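Local coordinates for protein gamma-glutamyltranspeptidase (Streptomyces lincolnensis, PDB 6J3A) that is a gamma-glutamyltranspeptidase homologue of the LmbA-like type and the Ntn-hydrolase clan, and probably cleaves gamma-glutamyl-type amide bonds or transfers the acyl group, at residues A[56-60]-A[454-459]; A[327-331]-A[357-361]; A[65-69]-A[429-433]. All blocks are in the same frame, centred on the assembly; numbering follows the deposited sequence.

Contact 1 of 3, residues A[56-60]-A[454-459]; sequences GPAGE and FPLGTR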
loop_
_atom_site.group_PDB
_atom_site.type_symbol
_atom_site.label_atom_id
_atom_site.label_comp_id
_atom_site.label_asym_id
_atom_site.label_seq_id
_atom_site.Cartn_x
_atom_site.Cartn_y
_atom_site.Cartn_z
ATOM N N GLY A 56 -16.056 -16.264 6.925
ATOM C CA GLY A 56 -17.422 -16.060 6.490
ATOM C C GLY A 56 -18.274 -15.637 7.670
ATOM O O GLY A 56 -17.809 -15.700 8.801
ATOM N N PRO A 57 -19.518 -15.198 7.416
ATOM C CA PRO A 57 -20.369 -14.631 8.467
ATOM C C PRO A 57 -20.763 -15.569 9.627
ATOM O O PRO A 57 -20.977 -15.089 10.737
ATOM C CB PRO A 57 -21.617 -14.160 7.698
ATOM C CG PRO A 57 -21.172 -14.009 6.291
ATOM C CD PRO A 57 -20.158 -15.096 6.093
ATOM N N ALA A 58 -20.840 -16.877 9.374
ATOM C CA ALA A 58 -21.173 -17.866 10.412
ATOM C C ALA A 58 -19.936 -18.459 11.105
ATOM O O ALA A 58 -20.024 -19.485 11.785
ATOM C CB ALA A 58 -22.032 -18.970 9.826
ATOM N N GLY A 59 -18.789 -17.805 10.940
ATOM C CA GLY A 59 -17.567 -18.157 11.651
ATOM C C GLY A 59 -17.466 -17.450 12.997
ATOM O O GLY A 59 -18.474 -17.250 13.687
ATOM N N GLU A 60 -16.241 -17.056 13.346
ATOM C CA GLU A 60 -15.892 -16.566 14.684
ATOM C C GLU A 60 -14.982 -15.378 14.606
ATOM O O GLU A 60 -14.387 -15.129 13.572
ATOM C CB GLU A 60 -15.112 -17.629 15.455
ATOM C CG GLU A 60 -15.838 -18.944 15.573
ATOM C CD GLU A 60 -15.423 -20.019 14.602
ATOM O OE1 GLU A 60 -16.142 -21.024 14.614
ATOM O OE2 GLU A 60 -14.427 -19.892 13.853
ATOM N N PHE A 454 -23.873 -18.667 2.446
ATOM C CA PHE A 454 -22.618 -19.022 3.125
ATOM C C PHE A 454 -22.828 -20.246 4.018
ATOM O O PHE A 454 -23.961 -20.526 4.402
ATOM C CB PHE A 454 -22.076 -17.845 3.955
ATOM C CG PHE A 454 -23.072 -17.286 4.927
ATOM C CD1 PHE A 454 -23.217 -17.836 6.196
ATOM C CD2 PHE A 454 -23.883 -16.215 4.570
ATOM C CE1 PHE A 454 -24.146 -17.317 7.088
ATOM C CE2 PHE A 454 -24.811 -15.695 5.462
ATOM C CZ PHE A 454 -24.942 -16.246 6.721
ATOM N N PRO A 455 -21.735 -20.965 4.362
ATOM C CA PRO A 455 -21.813 -22.144 5.210
ATOM C C PRO A 455 -21.583 -21.895 6.703
ATOM O O PRO A 455 -21.159 -20.822 7.117
ATOM C CB PRO A 455 -20.672 -23.010 4.673
ATOM C CG PRO A 455 -19.645 -22.031 4.215
ATOM C CD PRO A 455 -20.349 -20.743 3.896
ATOM N N LEU A 456 -21.855 -22.935 7.479
ATOM C CA LEU A 456 -21.468 -23.014 8.882
ATOM C C LEU A 456 -19.969 -23.274 9.071
ATOM O O LEU A 456 -19.259 -23.742 8.158
ATOM C CB LEU A 456 -22.260 -24.124 9.577
ATOM C CG LEU A 456 -23.729 -23.801 9.863
ATOM C CD1 LEU A 456 -24.542 -25.078 10.012
ATOM C CD2 LEU A 456 -23.860 -22.949 11.113
ATOM N N GLY A 457 -19.516 -22.983 10.287
ATOM C CA GLY A 457 -18.111 -23.097 10.655
ATOM C C GLY A 457 -17.685 -24.514 10.963
ATOM O O GLY A 457 -18.458 -25.450 10.787
ATOM N N THR A 458 -16.442 -24.664 11.409
ATOM C CA THR A 458 -15.864 -25.971 11.717
ATOM C C THR A 458 -14.908 -25.937 12.919
ATOM O O THR A 458 -13.932 -26.700 12.959
ATOM C CB THR A 458 -15.080 -26.507 10.509
ATOM O OG1 THR A 458 -14.064 -25.564 10.146
ATOM C CG2 THR A 458 -16.012 -26.764 9.314
ATOM N N ARG A 459 -15.188 -25.076 13.900
ATOM C CA ARG A 459 -14.215 -24.830 14.981
ATOM C C ARG A 459 -14.197 -25.919 16.051
ATOM O O ARG A 459 -13.173 -26.112 16.709
ATOM C CB ARG A 459 -14.425 -23.459 15.621
ATOM C CG ARG A 459 -13.238 -22.902 16.419
ATOM C CD ARG A 459 -11.989 -22.633 15.591
ATOM N NE ARG A 459 -12.262 -21.727 14.478
ATOM C CZ ARG A 459 -11.372 -21.300 13.591
ATOM N NH1 ARG A 459 -10.103 -21.686 13.654
ATOM N NH2 ARG A 459 -11.763 -20.483 12.617
HETATM O O HOH W 1 -19.924 -18.338 6.810
HETATM O O HOH W 2 -20.074 -21.800 13.130
HETATM O O HOH W 3 -17.651 -22.994 14.100
HETATM O O HOH W 4 -14.901 -22.182 12.148
#

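Contact 2 of 3, residues A[327-331]-A[357-361]; sequences PLDEL and PGGRT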
loop_
_atom_site.group_PDB
_atom_site.type_symbol
_atom_site.label_atom_id
_atom_site.label_comp_id
_atom_site.label_asym_id
_atom_site.label_seq_id
_atom_site.Cartn_x
_atom_site.Cartn_y
_atom_site.Cartn_z
ATOM N N PRO A 327 -4.778 -22.734 34.945
ATOM C CA PRO A 327 -3.935 -22.114 35.941
ATOM C C PRO A 327 -2.985 -21.137 35.249
ATOM O O PRO A 327 -1.776 -21.365 35.167
ATOM C CB PRO A 327 -3.216 -23.315 36.556
ATOM C CG PRO A 327 -3.014 -24.226 35.402
ATOM C CD PRO A 327 -4.174 -23.993 34.463
ATOM N N LEU A 328 -3.555 -20.039 34.771
ATOM C CA LEU A 328 -2.818 -19.067 33.968
ATOM C C LEU A 328 -1.791 -18.273 34.785
ATOM O O LEU A 328 -0.632 -18.159 34.384
ATOM C CB LEU A 328 -3.806 -18.117 33.289
ATOM C CG LEU A 328 -3.249 -17.138 32.260
ATOM C CD1 LEU A 328 -2.635 -17.868 31.079
ATOM C CD2 LEU A 328 -4.350 -16.196 31.804
ATOM N N ASP A 329 -2.235 -17.729 35.917
ATOM C CA ASP A 329 -1.369 -16.984 36.852
ATOM C C ASP A 329 -0.088 -17.741 37.152
ATOM O O ASP A 329 0.997 -17.179 37.096
ATOM C CB ASP A 329 -2.080 -16.720 38.176
ATOM C CG ASP A 329 -3.340 -15.896 38.016
ATOM O OD1 ASP A 329 -3.470 -15.152 37.016
ATOM O OD2 ASP A 329 -4.210 -16.005 38.905
ATOM N N GLU A 330 -0.237 -19.025 37.460
ATOM C CA GLU A 330 0.896 -19.899 37.761
ATOM C C GLU A 330 1.798 -20.151 36.547
ATOM O O GLU A 330 3.022 -20.142 36.670
ATOM C CB GLU A 330 0.392 -21.212 38.390
ATOM C CG GLU A 330 -0.124 -20.998 39.814
ATOM C CD GLU A 330 -1.094 -22.060 40.297
ATOM O OE1 GLU A 330 -2.274 -21.726 40.511
ATOM O OE2 GLU A 330 -0.686 -23.219 40.475
ATOM N N LEU A 331 1.179 -20.338 35.385
ATOM C CA LEU A 331 1.891 -20.512 34.114
ATOM C C LEU A 331 2.716 -19.288 33.686
ATOM O O LEU A 331 3.730 -19.434 33.002
ATOM C CB LEU A 331 0.890 -20.892 33.021
ATOM C CG LEU A 331 0.327 -22.317 33.149
ATOM C CD1 LEU A 331 -0.983 -22.450 32.382
ATOM C CD2 LEU A 331 1.321 -23.370 32.680
ATOM N N PRO A 357 2.174 -26.559 36.604
ATOM C CA PRO A 357 1.733 -25.379 37.368
ATOM C C PRO A 357 1.076 -25.741 38.698
ATOM O O PRO A 357 0.055 -26.431 38.711
ATOM C CB PRO A 357 0.702 -24.713 36.440
ATOM C CG PRO A 357 0.305 -25.766 35.466
ATOM C CD PRO A 357 1.540 -26.599 35.272
ATOM N N GLY A 358 1.683 -25.290 39.794
ATOM C CA GLY A 358 1.162 -25.520 41.146
ATOM C C GLY A 358 1.229 -26.957 41.616
ATOM O O GLY A 358 0.445 -27.366 42.477
ATOM N N GLY A 359 2.155 -27.721 41.041
ATOM C CA GLY A 359 2.253 -29.157 41.289
ATOM C C GLY A 359 1.253 -30.051 40.551
ATOM O O GLY A 359 1.338 -31.278 40.667
ATOM N N ARG A 360 0.325 -29.462 39.786
ATOM C CA ARG A 360 -0.701 -30.234 39.071
ATOM C C ARG A 360 -0.065 -31.128 38.008
ATOM O O ARG A 360 0.879 -30.716 37.335
ATOM C CB ARG A 360 -1.742 -29.311 38.432
ATOM C CG ARG A 360 -2.734 -28.717 39.420
ATOM C CD ARG A 360 -3.895 -28.008 38.712
ATOM N NE ARG A 360 -4.317 -26.806 39.435
ATOM C CZ ARG A 360 -3.586 -25.694 39.565
ATOM N NH1 ARG A 360 -4.064 -24.664 40.251
ATOM N NH2 ARG A 360 -2.371 -25.595 39.025
ATOM N N THR A 361 -0.567 -32.358 37.894
ATOM C CA THR A 361 -0.067 -33.323 36.918
ATOM C C THR A 361 -0.775 -33.063 35.599
ATOM O O THR A 361 -2.004 -32.927 35.558
ATOM C CB THR A 361 -0.336 -34.781 37.338
ATOM O OG1 THR A 361 0.051 -34.973 38.705
ATOM C CG2 THR A 361 0.444 -35.762 36.444
#

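Contact 3 of 3, residues A[65-69]-A[429-433]; sequences LAPAG and RWGNM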
loop_
_atom_site.group_PDB
_atom_site.type_symbol
_atom_site.label_atom_id
_atom_site.label_comp_id
_atom_site.label_asym_id
_atom_site.label_seq_id
_atom_site.Cartn_x
_atom_site.Cartn_y
_atom_site.Cartn_z
ATOM N N LEU A 65 -10.187 -4.569 21.915
ATOM C CA LEU A 65 -10.439 -3.147 21.765
ATOM C C LEU A 65 -9.683 -2.360 22.840
ATOM O O LEU A 65 -9.496 -2.833 23.961
ATOM C CB LEU A 65 -11.939 -2.833 21.773
ATOM C CG LEU A 65 -12.864 -3.437 22.838
ATOM C CD1 LEU A 65 -14.108 -2.566 22.997
ATOM C CD2 LEU A 65 -13.285 -4.869 22.517
ATOM N N ALA A 66 -9.232 -1.168 22.465
ATOM C CA ALA A 66 -8.509 -0.275 23.360
ATOM C C ALA A 66 -9.008 1.135 23.097
ATOM O O ALA A 66 -8.321 1.901 22.419
ATOM C CB ALA A 66 -7.014 -0.367 23.107
ATOM N N PRO A 67 -10.218 1.480 23.614
ATOM C CA PRO A 67 -10.775 2.841 23.445
ATOM C C PRO A 67 -9.847 3.917 24.026
ATOM O O PRO A 67 -9.190 3.680 25.033
ATOM C CB PRO A 67 -12.117 2.794 24.201
ATOM C CG PRO A 67 -12.372 1.360 24.519
ATOM C CD PRO A 67 -11.038 0.672 24.535
ATOM N N ALA A 68 -9.796 5.075 23.381
ATOM C CA ALA A 68 -8.818 6.123 23.694
ATOM C C ALA A 68 -8.532 6.268 25.192
ATOM O O ALA A 68 -7.401 6.052 25.643
ATOM C CB ALA A 68 -9.272 7.452 23.109
ATOM N N GLY A 69 -9.568 6.591 25.953
ATOM C CA GLY A 69 -9.412 6.830 27.387
ATOM C C GLY A 69 -9.175 5.583 28.231
ATOM O O GLY A 69 -8.211 5.515 28.994
ATOM N N ARG A 429 -8.490 8.788 14.570
ATOM C CA ARG A 429 -7.986 10.127 14.922
ATOM C C ARG A 429 -8.090 10.453 16.420
ATOM O O ARG A 429 -7.329 11.276 16.938
ATOM C CB ARG A 429 -8.702 11.208 14.091
ATOM C CG ARG A 429 -10.141 11.483 14.505
ATOM C CD ARG A 429 -10.886 12.360 13.512
ATOM N NE ARG A 429 -10.278 13.682 13.355
ATOM C CZ ARG A 429 -10.815 14.694 12.670
ATOM N NH1 ARG A 429 -10.160 15.852 12.583
ATOM N NH2 ARG A 429 -11.999 14.563 12.069
ATOM N N TRP A 430 -9.035 9.805 17.098
ATOM C CA TRP A 430 -9.176 9.924 18.542
ATOM C C TRP A 430 -8.250 8.982 19.316
ATOM O O TRP A 430 -8.162 9.079 20.530
ATOM C CB TRP A 430 -10.626 9.687 18.955
ATOM C CG TRP A 430 -11.562 10.607 18.284
ATOM C CD1 TRP A 430 -11.885 11.872 18.669
ATOM C CD2 TRP A 430 -12.302 10.344 17.089
ATOM N NE1 TRP A 430 -12.781 12.420 17.787
ATOM C CE2 TRP A 430 -13.061 11.502 16.808
ATOM C CE3 TRP A 430 -12.404 9.242 16.230
ATOM C CZ2 TRP A 430 -13.919 11.588 15.700
ATOM C CZ3 TRP A 430 -13.247 9.326 15.126
ATOM C CH2 TRP A 430 -13.999 10.494 14.873
ATOM N N GLY A 431 -7.563 8.082 18.623
ATOM C CA GLY A 431 -6.643 7.147 19.268
ATOM C C GLY A 431 -7.235 5.808 19.682
ATOM O O GLY A 431 -6.530 4.983 20.260
ATOM N N ASN A 432 -8.516 5.572 19.388
ATOM C CA ASN A 432 -9.142 4.265 19.646
ATOM C C ASN A 432 -8.406 3.226 18.797
ATOM O O ASN A 432 -8.024 3.514 17.665
ATOM C CB ASN A 432 -10.628 4.273 19.268
ATOM C CG ASN A 432 -11.438 5.329 20.018
ATOM O OD1 ASN A 432 -11.382 5.404 21.237
ATOM N ND2 ASN A 432 -12.205 6.138 19.286
ATOM N N MET A 433 -8.176 2.042 19.345
ATOM C CA MET A 433 -7.596 0.949 18.571
ATOM C C MET A 433 -8.477 -0.273 18.650
ATOM O O MET A 433 -9.270 -0.425 19.590
ATOM C CB MET A 433 -6.206 0.583 19.064
ATOM C CG MET A 433 -5.266 1.763 19.144
ATOM S SD MET A 433 -3.651 1.273 19.761
ATOM C CE MET A 433 -2.858 0.862 18.225
HETATM O O HOH W 5 -6.476 3.583 23.245
#

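Contact 1 of 3, residues A[56-60]-A[454-459]
Pro57 lies over one face of the Phe454 ring, with its CG 4.0 Å from the ring centroid in a CH-pi contact, while Ala58 CB sits at the ring edge, 3.8 Å from Phe454 CE1. The ring reaches this place because CG stands between the backbone N and the carbonyl carbon of Phe454 (chi1 54°). The second flat group is the Arg459 guanidinium, whose NE and NH2 both grip a single oxygen, Glu60 OE2, which lies at the guanidinium edge, 2.9 Å from NE and 3.0 Å from NH2. Carboxylate and guanidinium planes stand 78° apart; NE approaches from above the carboxylate plane, NH2 nearly in line with the C-O bond. Between these ends waters fill in: one joins Ala58 N to Pro455 O, another Ala58 O to Gly457 N, a third Glu60 OE2 to Thr458 N, and a fourth, unusually close to Glu60 OE1, leads to Arg459 N. A type I turn from Gly56 to Gly59 points the Ala58 methyl at 454-456 and leaves its N and O to the bridging waters. Arg459 NH2 also bonds Ser439 OG. Helix 186-200 packs on Pro57 through Trp192 and on Phe454 through Leu188, while Leu456, pointing away from 56-60, touches Leu225 and Ala229 of helix 220-229.

Contact 2 of 3, residues A[327-331]-A[357-361]
Pro357 packs its ring against two apolar side chains of the 327-331 segment: its CG comes 3.7 Å from Pro327 CG and 3.8 Å from Leu331 CD2. The Glu330 aliphatic stem joins this tight side, its CB 4.0 Å from Pro357 CB, and Trp319 of helix 299-319 and Tyr336 of helix 334-341 also touch Pro357. The short helix 328-331 begins here. Pro327 occupies its N-cap position, and Leu331 N returns to Pro327 O at 3.1 Å, so the cap residue both starts the helix and offers its ring to Pro357. Gly358 follows with a positive phi, and a CB on it would run into Glu330 OE2 as it is placed here. Toward solvent the contact is slacker. Here Glu330 and Arg360 form a salt bridge with their side chains crossing at about a right angle: Arg360 NH2 meets Glu330 OE2 at 3.3 Å from above the carboxylate plane, whereas the bond from Arg360 NH1 to Glu330 OE1, at 3.5 Å, is straight but weak. The Arg360 chain, bent at chi3 (-143°), reaches across to 327-331, where Pro327 CB lies over one face of the guanidinium, 3.5 Å from Arg360 NH2.

Contact 3 of 3, residues A[65-69]-A[429-433]
Ala66 and Met433 form an antiparallel hydrogen-bonded pair where strand 61-66 ends beside the start of strand 433-436, in the beta core expected of an Ntn-hydrolase fold. Ala66 N donates to Met433 O at 3.0 Å, and Met433 N returns to Ala66 O at 3.1 Å. Ala66 CB and Met433 CB lie on the same face, 4.2 Å apart, where Pro494 of strand 493-499 touches both side chains. Beyond the pair the strands give way to loops, and a side chain takes over: Asn432 OD1 accepts from Ala68 N at 2.7 Å in a nearly straight bond (170°), tilted only 18° from the amide's carbonyl plane. With CG opposite the carbonyl carbon and beside the backbone N (chi1 -59°), the Asn432 amide is turned to Pro67 and Ala68, while Asn432 N is bonded to Asp428 OD1. Ala68 CB also rests 3.2 Å from Trp430 O. A leucine in place of Asn432 would probably leave Ala68 N without this acceptor and set Pro67 and Ala68 free to shift away from the 429-433 loop. Tyr37 OH bonds to Met433 O as well. One side-chain carbonyl thus continues, past the last backbone pair, the pairing that joins residues far apart in sequence.

Overall arrangement
The three contacts lie apart in space and do not touch, but along the chain they are nested: contact 2 inside the loop closed by contact 3, and contact 3 inside that closed by contact 1. Strand 61-66 starts just after Glu60 of contact 1 and ends at Ala66 of contact 3; strand 433-436 starts at Met433 and leads back toward Ser439, which is bonded to Glu60. The centres of contacts 1 and 3 are 29 Å apart, their nearest atoms about 13 Å. Contact 2 is a more peripheral, local closure, 34 Å between centres from each of the others. In relatives, autocatalytic cleavage frees a threonine nucleophile at the start of the small subunit; here that would probably fall just before strand 424-428, with contact 3 at that strand's other end.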